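Local coordinates for vascular protein tyrosine phosphatase 1 (Rattus norvegicus, PDB 3I36) that probably removes phosphate from tyrosine residues of proteins through its cytoplasmic catalytic domain, as a receptor-type protein-tyrosine phosphatase, at residues A[26-31]-A[266-271]; A[56-61]-A[80-85]; A[137-142]-A[201-206]. One frame throughout, in Å; residues are numbered along the deposited sequence.

Interaction 1: residues A[26-31]-A[266-271]; sequences IRVENF and NENTVD
With its ring carbon CG trans to the backbone N (chi1 -170°), Phe-31 reaches back to Val-270, whose chi1 of -48° sets methyl CG2 between the backbone N and the carbonyl carbon and presents it to the ring. Phe-31 CD1 and Val-270 CG2 meet at 3.4 Å, the two side chains crossing at about a right angle and the methyl approaching the ring obliquely. Both are buried: Val-300 of helix 290-305 touches each of them, and Leu-260 and Ile-264 of helix 249-267 pack against Val-270, a place suited to a compact apolar residue. Beside this core the backbones pair as a two-stranded antiparallel sheet, separate from the large central sheet of the phosphatase domain. Ile-26 and Val-270 form its hydrogen-bonded pair, with Ile-26 N to Val-270 O at 2.8 Å and Val-270 N to Ile-26 O at 2.7 Å; their side chains share one face, Arg-27 and Thr-269 the other. A third bond, Val-28 N to Asn-268 O at 2.8 Å, is nearly straight at the hydrogen, yet the donor stands well above the carbonyl plane. Asn-268 has positive phi where the chain leaves helix 249-267, a conformation that asparagine tolerates better than most residues. Both Val-28 methyls straddle the same carbonyl oxygen, CG1 at 3.3 Å from Asn-268 O, while CG2 reaches Asn-268 CB at 3.9 Å. Replacing Val-28 with an alanine would probably open a gap beside Asn-268 and Ile-264, with the backbone bond left less shielded. On the outer side, Arg-27 NE bonds Glu-29 OE2 at 3.0 Å in a salt bridge, meeting the oxygen on its anti side.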
loop_
_atom_site.group_PDB
_atom_site.type_symbol
_atom_site.label_atom_id
_atom_site.label_comp_id
_atom_site.label_asym_id
_atom_site.label_seq_id
_atom_site.Cartn_x
_atom_site.Cartn_y
_atom_site.Cartn_z
ATOM N N ILE A 26 21.126 -9.153 -3.237
ATOM C CA ILE A 26 21.826 -9.072 -4.498
ATOM C C ILE A 26 22.406 -7.684 -4.668
ATOM O O ILE A 26 21.698 -6.684 -4.581
ATOM C CB ILE A 26 20.886 -9.385 -5.668
ATOM C CG1 ILE A 26 20.173 -10.721 -5.431
ATOM C CG2 ILE A 26 21.653 -9.385 -6.988
ATOM C CD1 ILE A 26 21.108 -11.921 -5.398
ATOM N N ARG A 27 23.711 -7.605 -4.881
ATOM C CA ARG A 27 24.306 -6.308 -5.139
ATOM C C ARG A 27 23.785 -5.826 -6.485
ATOM O O ARG A 27 23.592 -6.635 -7.401
ATOM C CB ARG A 27 25.835 -6.426 -5.132
ATOM C CG ARG A 27 26.387 -6.793 -3.755
ATOM C CD ARG A 27 27.894 -7.015 -3.764
ATOM N NE ARG A 27 28.605 -5.905 -4.407
ATOM C CZ ARG A 27 28.943 -4.772 -3.802
ATOM N NH1 ARG A 27 28.647 -4.582 -2.524
ATOM N NH2 ARG A 27 29.584 -3.830 -4.479
ATOM N N VAL A 28 23.547 -4.525 -6.621
ATOM C CA VAL A 28 23.038 -4.029 -7.897
ATOM C C VAL A 28 23.966 -4.421 -9.049
ATOM O O VAL A 28 23.487 -4.727 -10.132
ATOM C CB VAL A 28 22.765 -2.500 -7.906
ATOM C CG1 VAL A 28 21.696 -2.133 -6.854
ATOM C CG2 VAL A 28 24.044 -1.722 -7.707
ATOM N N GLU A 29 25.279 -4.424 -8.801
ATOM C CA GLU A 29 26.271 -4.805 -9.812
ATOM C C GLU A 29 26.059 -6.236 -10.310
ATOM O O GLU A 29 26.552 -6.619 -11.369
ATOM C CB GLU A 29 27.717 -4.631 -9.303
ATOM C CG GLU A 29 28.127 -5.500 -8.088
ATOM C CD GLU A 29 29.634 -5.757 -8.022
ATOM O OE1 GLU A 29 30.313 -5.514 -9.039
ATOM O OE2 GLU A 29 30.151 -6.205 -6.970
ATOM N N ASN A 30 25.330 -7.027 -9.537
ATOM C CA ASN A 30 25.078 -8.412 -9.909
ATOM C C ASN A 30 23.615 -8.649 -10.230
ATOM O O ASN A 30 23.225 -9.762 -10.589
ATOM C CB ASN A 30 25.510 -9.341 -8.776
ATOM C CG ASN A 30 26.974 -9.207 -8.452
ATOM O OD1 ASN A 30 27.796 -9.015 -9.346
ATOM N ND2 ASN A 30 27.313 -9.313 -7.173
ATOM N N PHE A 31 22.793 -7.611 -10.108
ATOM C CA PHE A 31 21.362 -7.846 -10.245
ATOM C C PHE A 31 20.927 -8.279 -11.637
ATOM O O PHE A 31 20.074 -9.149 -11.774
ATOM C CB PHE A 31 20.507 -6.672 -9.780
ATOM C CG PHE A 31 19.053 -7.016 -9.712
ATOM C CD1 PHE A 31 18.531 -7.670 -8.599
ATOM C CD2 PHE A 31 18.222 -6.759 -10.784
ATOM C CE1 PHE A 31 17.200 -8.020 -8.551
ATOM C CE2 PHE A 31 16.892 -7.101 -10.739
ATOM C CZ PHE A 31 16.378 -7.730 -9.614
ATOM N N ASN A 266 20.584 3.602 -1.253
ATOM C CA ASN A 266 21.369 3.699 -0.040
ATOM C C ASN A 266 22.408 2.615 0.155
ATOM O O ASN A 266 23.384 2.820 0.871
ATOM C CB ASN A 266 20.454 3.741 1.165
ATOM C CG ASN A 266 19.638 5.013 1.211
ATOM O OD1 ASN A 266 20.157 6.102 0.961
ATOM N ND2 ASN A 266 18.353 4.884 1.514
ATOM N N GLU A 267 22.198 1.460 -0.465
ATOM C CA GLU A 267 23.053 0.320 -0.180
ATOM C C GLU A 267 23.559 -0.371 -1.423
ATOM O O GLU A 267 24.378 -1.263 -1.327
ATOM C CB GLU A 267 22.307 -0.683 0.704
ATOM C CG GLU A 267 21.636 -0.049 1.903
ATOM C CD GLU A 267 20.850 -1.064 2.703
ATOM O OE1 GLU A 267 19.701 -0.773 3.093
ATOM O OE2 GLU A 267 21.383 -2.164 2.925
ATOM N N ASN A 268 23.052 0.025 -2.585
ATOM C CA ASN A 268 23.454 -0.602 -3.838
ATOM C C ASN A 268 23.193 -2.083 -3.838
ATOM O O ASN A 268 23.906 -2.841 -4.472
ATOM C CB ASN A 268 24.930 -0.362 -4.108
ATOM C CG ASN A 268 25.240 1.091 -4.219
ATOM O OD1 ASN A 268 24.673 1.789 -5.054
ATOM N ND2 ASN A 268 26.104 1.574 -3.352
ATOM N N THR A 269 22.146 -2.489 -3.133
ATOM C CA THR A 269 21.831 -3.891 -3.032
ATOM C C THR A 269 20.329 -3.981 -3.077
ATOM O O THR A 269 19.631 -3.004 -2.829
ATOM C CB THR A 269 22.264 -4.478 -1.690
ATOM O OG1 THR A 269 21.465 -3.888 -0.654
ATOM C CG2 THR A 269 23.727 -4.194 -1.440
ATOM N N VAL A 270 19.822 -5.158 -3.395
ATOM C CA VAL A 270 18.397 -5.339 -3.309
ATOM C C VAL A 270 18.126 -6.660 -2.651
ATOM O O VAL A 270 18.907 -7.607 -2.733
ATOM C CB VAL A 270 17.684 -5.246 -4.681
ATOM C CG1 VAL A 270 18.143 -4.004 -5.446
ATOM C CG2 VAL A 270 17.916 -6.478 -5.495
ATOM N N ASP A 271 16.997 -6.709 -1.980
ATOM C CA ASP A 271 16.543 -7.946 -1.408
ATOM C C ASP A 271 15.034 -7.915 -1.522
ATOM O O ASP A 271 14.322 -7.562 -0.582
ATOM C CB ASP A 271 16.989 -8.076 0.041
ATOM C CG ASP A 271 16.729 -9.462 0.592
ATOM O OD1 ASP A 271 16.117 -10.286 -0.131
ATOM O OD2 ASP A 271 17.139 -9.723 1.733
#

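Interaction 2: residues A[56-61]-A[80-85]; sequences IGISLP and LPYDIS
Leu-60 lies across one face of the Tyr-82 ring, the tight part of the contact. Tyr-82 CG is anti to the carbonyl carbon (chi1 -58°), which helps aim the ring at Leu-60 and Gly-57. Leu-60 CB stands 3.8 Å from the ring centroid in a CH-pi contact, displaced toward the CD1 rim. Gly-57 O lies over the ring too, 3.1 Å from Tyr-82 CZ. Glycine suits this place: phi is positive, and the first carbon of a side chain would already touch the ring. Gly-57 O also accepts from Leu-60 N, closing the type I turn that holds the leucine against the ring. Tyrosine suits its place by adding to that face a hydroxyl, bonded to a water that also binds Ile-56 O.

Toward solvent the fit is looser. Leu-60 CD1 and Ile-84 CG2 are 4.2 Å apart, and a second water links Pro-61 O to Ile-84 N. Pro-61 O thus accepts two hydrogen bonds, from Asp-83 N at 2.9 Å and from the water. The Asp-83 carboxylate accepts from Tyr-63 N (at OD2) and Ala-64 N (at OD1). This is loop packing on the flank of the active site, the Tyr-82 side chain about 9 Å from that of Val-248, a probable substrate-binding residue. The loop after helix 28-53 is joined to the one leading into strand 86-88, while Ile-56 rests on helix 272-280.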
loop_
_atom_site.group_PDB
_atom_site.type_symbol
_atom_site.label_atom_id
_atom_site.label_comp_id
_atom_site.label_asym_id
_atom_site.label_seq_id
_atom_site.Cartn_x
_atom_site.Cartn_y
_atom_site.Cartn_z
ATOM N N ILE A 56 4.599 -17.571 4.245
ATOM C CA ILE A 56 5.114 -16.630 5.217
ATOM C C ILE A 56 4.012 -15.803 5.866
ATOM O O ILE A 56 3.209 -15.151 5.182
ATOM C CB ILE A 56 6.161 -15.697 4.632
ATOM C CG1 ILE A 56 7.278 -16.515 3.958
ATOM C CG2 ILE A 56 6.721 -14.806 5.733
ATOM C CD1 ILE A 56 7.856 -17.623 4.821
ATOM N N GLY A 57 4.007 -15.824 7.197
ATOM C CA GLY A 57 3.105 -15.015 7.995
ATOM C C GLY A 57 1.712 -15.603 8.161
ATOM O O GLY A 57 0.935 -15.126 8.982
ATOM N N ILE A 58 1.384 -16.644 7.409
ATOM C CA ILE A 58 -0.027 -17.046 7.371
ATOM C C ILE A 58 -0.549 -17.665 8.666
ATOM O O ILE A 58 -1.759 -17.756 8.873
ATOM C CB ILE A 58 -0.351 -17.937 6.165
ATOM C CG1 ILE A 58 0.292 -19.315 6.325
ATOM C CG2 ILE A 58 0.083 -17.227 4.869
ATOM C CD1 ILE A 58 -0.296 -20.364 5.388
ATOM N N SER A 59 0.359 -18.085 9.536
ATOM C CA SER A 59 -0.061 -18.619 10.825
ATOM C C SER A 59 -0.134 -17.527 11.893
ATOM O O SER A 59 -0.372 -17.820 13.055
ATOM C CB SER A 59 0.874 -19.744 11.290
ATOM O OG SER A 59 2.147 -19.233 11.605
ATOM N N LEU A 60 0.086 -16.268 11.507
ATOM C CA LEU A 60 -0.027 -15.181 12.470
ATOM C C LEU A 60 -1.500 -15.016 12.780
ATOM O O LEU A 60 -2.316 -14.983 11.858
ATOM C CB LEU A 60 0.513 -13.876 11.901
ATOM C CG LEU A 60 2.039 -13.807 11.808
ATOM C CD1 LEU A 60 2.427 -12.645 10.904
ATOM C CD2 LEU A 60 2.609 -13.622 13.204
ATOM N N PRO A 61 -1.846 -14.942 14.072
ATOM C CA PRO A 61 -3.245 -14.787 14.480
ATOM C C PRO A 61 -3.880 -13.559 13.840
ATOM O O PRO A 61 -3.221 -12.530 13.664
ATOM C CB PRO A 61 -3.144 -14.604 15.995
ATOM C CG PRO A 61 -1.928 -15.359 16.367
ATOM C CD PRO A 61 -0.963 -15.208 15.221
ATOM N N LEU A 80 -7.203 -10.698 5.797
ATOM C CA LEU A 80 -7.436 -10.241 7.152
ATOM C C LEU A 80 -6.129 -9.785 7.745
ATOM O O LEU A 80 -5.117 -10.461 7.610
ATOM C CB LEU A 80 -7.978 -11.376 8.005
ATOM C CG LEU A 80 -9.206 -12.052 7.413
ATOM C CD1 LEU A 80 -9.663 -13.143 8.360
ATOM C CD2 LEU A 80 -10.321 -11.035 7.179
ATOM N N PRO A 81 -6.167 -8.656 8.447
ATOM C CA PRO A 81 -4.960 -8.119 9.069
ATOM C C PRO A 81 -4.508 -9.030 10.205
ATOM O O PRO A 81 -5.326 -9.473 11.013
ATOM C CB PRO A 81 -5.432 -6.779 9.630
ATOM C CG PRO A 81 -6.944 -6.984 9.881
ATOM C CD PRO A 81 -7.338 -7.786 8.651
ATOM N N TYR A 82 -3.210 -9.301 10.276
ATOM C CA TYR A 82 -2.672 -9.999 11.428
ATOM C C TYR A 82 -2.734 -9.079 12.635
ATOM O O TYR A 82 -2.488 -7.879 12.526
ATOM C CB TYR A 82 -1.225 -10.434 11.180
ATOM C CG TYR A 82 -1.099 -11.319 9.975
ATOM C CD1 TYR A 82 -1.925 -12.428 9.829
ATOM C CD2 TYR A 82 -0.154 -11.059 8.985
ATOM C CE1 TYR A 82 -1.832 -13.250 8.724
ATOM C CE2 TYR A 82 -0.048 -11.882 7.868
ATOM C CZ TYR A 82 -0.889 -12.974 7.746
ATOM O OH TYR A 82 -0.799 -13.805 6.663
ATOM N N ASP A 83 -3.078 -9.655 13.778
ATOM C CA ASP A 83 -3.169 -8.905 15.024
ATOM C C ASP A 83 -1.856 -8.216 15.334
ATOM O O ASP A 83 -1.825 -7.111 15.865
ATOM C CB ASP A 83 -3.498 -9.857 16.162
ATOM C CG ASP A 83 -4.872 -10.472 16.016
ATOM O OD1 ASP A 83 -5.781 -9.744 15.587
ATOM O OD2 ASP A 83 -5.040 -11.677 16.303
ATOM N N ILE A 84 -0.762 -8.883 15.009
ATOM C CA ILE A 84 0.536 -8.386 15.429
ATOM C C ILE A 84 0.886 -7.033 14.800
ATOM O O ILE A 84 1.722 -6.301 15.315
ATOM C CB ILE A 84 1.642 -9.416 15.112
ATOM C CG1 ILE A 84 2.924 -9.084 15.876
ATOM C CG2 ILE A 84 1.874 -9.508 13.610
ATOM C CD1 ILE A 84 3.899 -10.236 15.924
ATOM N N SER A 85 0.238 -6.704 13.690
ATOM C CA SER A 85 0.612 -5.526 12.931
ATOM C C SER A 85 -0.595 -4.670 12.596
ATOM O O SER A 85 -0.469 -3.658 11.912
ATOM C CB SER A 85 1.271 -5.962 11.616
ATOM O OG SER A 85 0.390 -6.822 10.899
HETATM O O HOH W 1 1.312 -13.313 5.190
HETATM O O HOH W 2 -0.799 -11.736 14.557
#

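Interaction 3: residues A[137-142]-A[201-206]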
loop_
_atom_site.group_PDB
_atom_site.type_symbol
_atom_site.label_atom_id
_atom_site.label_comp_id
_atom_site.label_asym_id
_atom_site.label_seq_id
_atom_site.Cartn_x
_atom_site.Cartn_y
_atom_site.Cartn_z
ATOM N N VAL A 137 -1.939 10.278 8.961
ATOM C CA VAL A 137 -1.724 10.065 7.540
ATOM C C VAL A 137 -1.844 11.375 6.782
ATOM O O VAL A 137 -2.850 12.055 6.890
ATOM C CB VAL A 137 -2.740 9.042 6.998
ATOM C CG1 VAL A 137 -2.634 8.922 5.492
ATOM C CG2 VAL A 137 -2.466 7.691 7.644
ATOM N N TYR A 138 -0.805 11.724 6.029
ATOM C CA TYR A 138 -0.813 12.924 5.197
ATOM C C TYR A 138 -0.853 12.524 3.727
ATOM O O TYR A 138 -1.148 13.330 2.857
ATOM C CB TYR A 138 0.450 13.732 5.425
ATOM C CG TYR A 138 0.390 14.648 6.619
ATOM C CD1 TYR A 138 0.311 14.142 7.901
ATOM C CD2 TYR A 138 0.430 16.016 6.456
ATOM C CE1 TYR A 138 0.268 14.997 9.006
ATOM C CE2 TYR A 138 0.386 16.872 7.537
ATOM C CZ TYR A 138 0.311 16.361 8.806
ATOM O OH TYR A 138 0.274 17.226 9.875
ATOM N N ALA A 139 -0.521 11.267 3.453
ATOM C CA ALA A 139 -0.481 10.792 2.077
ATOM C C ALA A 139 -1.238 9.486 1.940
ATOM O O ALA A 139 -1.037 8.552 2.711
ATOM C CB ALA A 139 0.963 10.613 1.601
ATOM N N ILE A 140 -2.097 9.425 0.937
ATOM C CA ILE A 140 -2.766 8.179 0.624
ATOM C C ILE A 140 -2.321 7.814 -0.762
ATOM O O ILE A 140 -2.313 8.652 -1.655
ATOM C CB ILE A 140 -4.292 8.333 0.616
ATOM C CG1 ILE A 140 -4.811 8.481 2.054
ATOM C CG2 ILE A 140 -4.945 7.133 -0.075
ATOM C CD1 ILE A 140 -6.317 8.773 2.118
ATOM N N VAL A 141 -1.952 6.555 -0.938
ATOM C CA VAL A 141 -1.640 6.058 -2.256
ATOM C C VAL A 141 -2.713 5.063 -2.593
ATOM O O VAL A 141 -2.873 4.054 -1.909
ATOM C CB VAL A 141 -0.279 5.372 -2.284
ATOM C CG1 VAL A 141 -0.022 4.760 -3.666
ATOM C CG2 VAL A 141 0.803 6.377 -1.942
ATOM N N MET A 142 -3.455 5.355 -3.648
ATOM C CA MET A 142 -4.565 4.526 -4.043
ATOM C C MET A 142 -4.229 3.890 -5.368
ATOM O O MET A 142 -3.943 4.585 -6.348
ATOM C CB MET A 142 -5.815 5.372 -4.189
ATOM C CG MET A 142 -6.966 4.605 -4.766
ATOM S SD MET A 142 -8.496 5.529 -4.598
ATOM C CE MET A 142 -9.629 4.355 -5.348
ATOM N N ARG A 201 -2.681 14.486 0.847
ATOM C CA ARG A 201 -2.639 14.347 -0.584
ATOM C C ARG A 201 -2.882 12.893 -0.903
ATOM O O ARG A 201 -2.313 11.997 -0.277
ATOM C CB ARG A 201 -1.267 14.774 -1.132
ATOM C CG ARG A 201 -1.108 14.460 -2.616
ATOM C CD ARG A 201 -0.028 15.311 -3.229
ATOM N NE ARG A 201 -0.306 16.726 -3.042
ATOM C CZ ARG A 201 0.571 17.688 -3.297
ATOM N NH1 ARG A 201 1.779 17.372 -3.754
ATOM N NH2 ARG A 201 0.244 18.958 -3.092
ATOM N N GLN A 202 -3.723 12.668 -1.896
ATOM C CA GLN A 202 -4.059 11.345 -2.312
ATOM C C GLN A 202 -3.492 11.163 -3.696
ATOM O O GLN A 202 -3.810 11.920 -4.615
ATOM C CB GLN A 202 -5.573 11.181 -2.382
ATOM C CG GLN A 202 -6.001 9.807 -2.848
ATOM C CD GLN A 202 -7.417 9.850 -3.391
ATOM O OE1 GLN A 202 -7.810 10.832 -4.014
ATOM N NE2 GLN A 202 -8.186 8.795 -3.153
ATOM N N PHE A 203 -2.640 10.165 -3.828
ATOM C CA PHE A 203 -2.041 9.829 -5.105
ATOM C C PHE A 203 -2.836 8.683 -5.659
ATOM O O PHE A 203 -2.735 7.554 -5.186
ATOM C CB PHE A 203 -0.587 9.440 -4.901
ATOM C CG PHE A 203 0.232 10.538 -4.287
ATOM C CD1 PHE A 203 0.957 11.415 -5.082
ATOM C CD2 PHE A 203 0.234 10.727 -2.920
ATOM C CE1 PHE A 203 1.702 12.431 -4.515
ATOM C CE2 PHE A 203 0.970 11.739 -2.348
ATOM C CZ PHE A 203 1.712 12.591 -3.145
ATOM N N HIS A 204 -3.657 8.991 -6.647
ATOM C CA HIS A 204 -4.535 7.998 -7.210
ATOM C C HIS A 204 -3.958 7.484 -8.513
ATOM O O HIS A 204 -4.055 8.136 -9.550
ATOM C CB HIS A 204 -5.926 8.576 -7.441
ATOM C CG HIS A 204 -6.947 7.532 -7.751
ATOM N ND1 HIS A 204 -8.294 7.802 -7.827
ATOM C CD2 HIS A 204 -6.813 6.203 -7.965
ATOM C CE1 HIS A 204 -8.947 6.687 -8.107
ATOM N NE2 HIS A 204 -8.072 5.701 -8.185
ATOM N N PHE A 205 -3.323 6.320 -8.439
ATOM C CA PHE A 205 -2.808 5.651 -9.615
ATOM C C PHE A 205 -3.995 4.985 -10.275
ATOM O O PHE A 205 -4.535 4.009 -9.760
ATOM C CB PHE A 205 -1.809 4.589 -9.207
ATOM C CG PHE A 205 -0.974 4.083 -10.338
ATOM C CD1 PHE A 205 -1.253 2.858 -10.926
ATOM C CD2 PHE A 205 0.086 4.840 -10.825
ATOM C CE1 PHE A 205 -0.478 2.384 -11.971
ATOM C CE2 PHE A 205 0.869 4.373 -11.859
ATOM C CZ PHE A 205 0.584 3.137 -12.439
ATOM N N THR A 206 -4.411 5.516 -11.414
ATOM C CA THR A 206 -5.640 5.047 -12.029
ATOM C C THR A 206 -5.364 4.106 -13.186
ATOM O O THR A 206 -6.295 3.564 -13.785
ATOM C CB THR A 206 -6.432 6.222 -12.590
ATOM O OG1 THR A 206 -5.582 6.970 -13.467
ATOM C CG2 THR A 206 -6.904 7.123 -11.468
#
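Met-142 and His-204 run side by side from neighbouring parallel strands, the thioether lying flat over the imidazole. Met-142 SD sits 3.7 Å from the ring centroid, only 11° off the normal, and CE reaches His-204 NE2 at 3.5 Å. Thr-206 CG2 covers the opposite face. Met-142 CG trans to the backbone N (chi1 173°) and an extended chain carry the sulfur there; unbranched methionine can lie along both His-204 and Gln-202. The Gln-202 amide is held by Arg-185 at OE1 and Tyr-157 OH at NE2, so SD, 3.6 Å from Gln-202 NE2, is a packing neighbour. On the other face of the sheet, Phe-203 turns its ring edge to Ala-139 CB, at 4.1 Å, a small residue that admits the aromatic. Arg-201 CG lies over one face of that ring, while its guanidinium turns away to a salt bridge with Asp-186.

Five backbone bonds join the strands in the central mixed sheet of the phosphatase fold. Thr-144 O at NE2 and Arg-185 at ND1 hold both His-204 nitrogens, which, with the polarisable sulfur, probably keeps the imidazole from turning; the side chain of Met-142 lies about 7 Å from that of Cys-244, the likely phosphocysteine residue.

How the interactions relate
From the N terminus, strand 26-27 enters interaction 1 at once, but its partner comes only after helix 249-267, so this contact closes a loop holding most of the domain. Within that loop the other two follow in series. Interaction 2 closes first, a short loop containing helices 63-66 and 68-71; interaction 3 then spans 58 residues rich in strand and devoid of helix. None cross and none touch: interactions 2 and 3 lie on opposite sides of the chain's centre, their nearest atoms about 12 Å apart. Interaction 1 ties the N-terminal segment to the C-terminal helices, interaction 2 joins surface loops, and interaction 3 joins two adjacent strands of the central sheet.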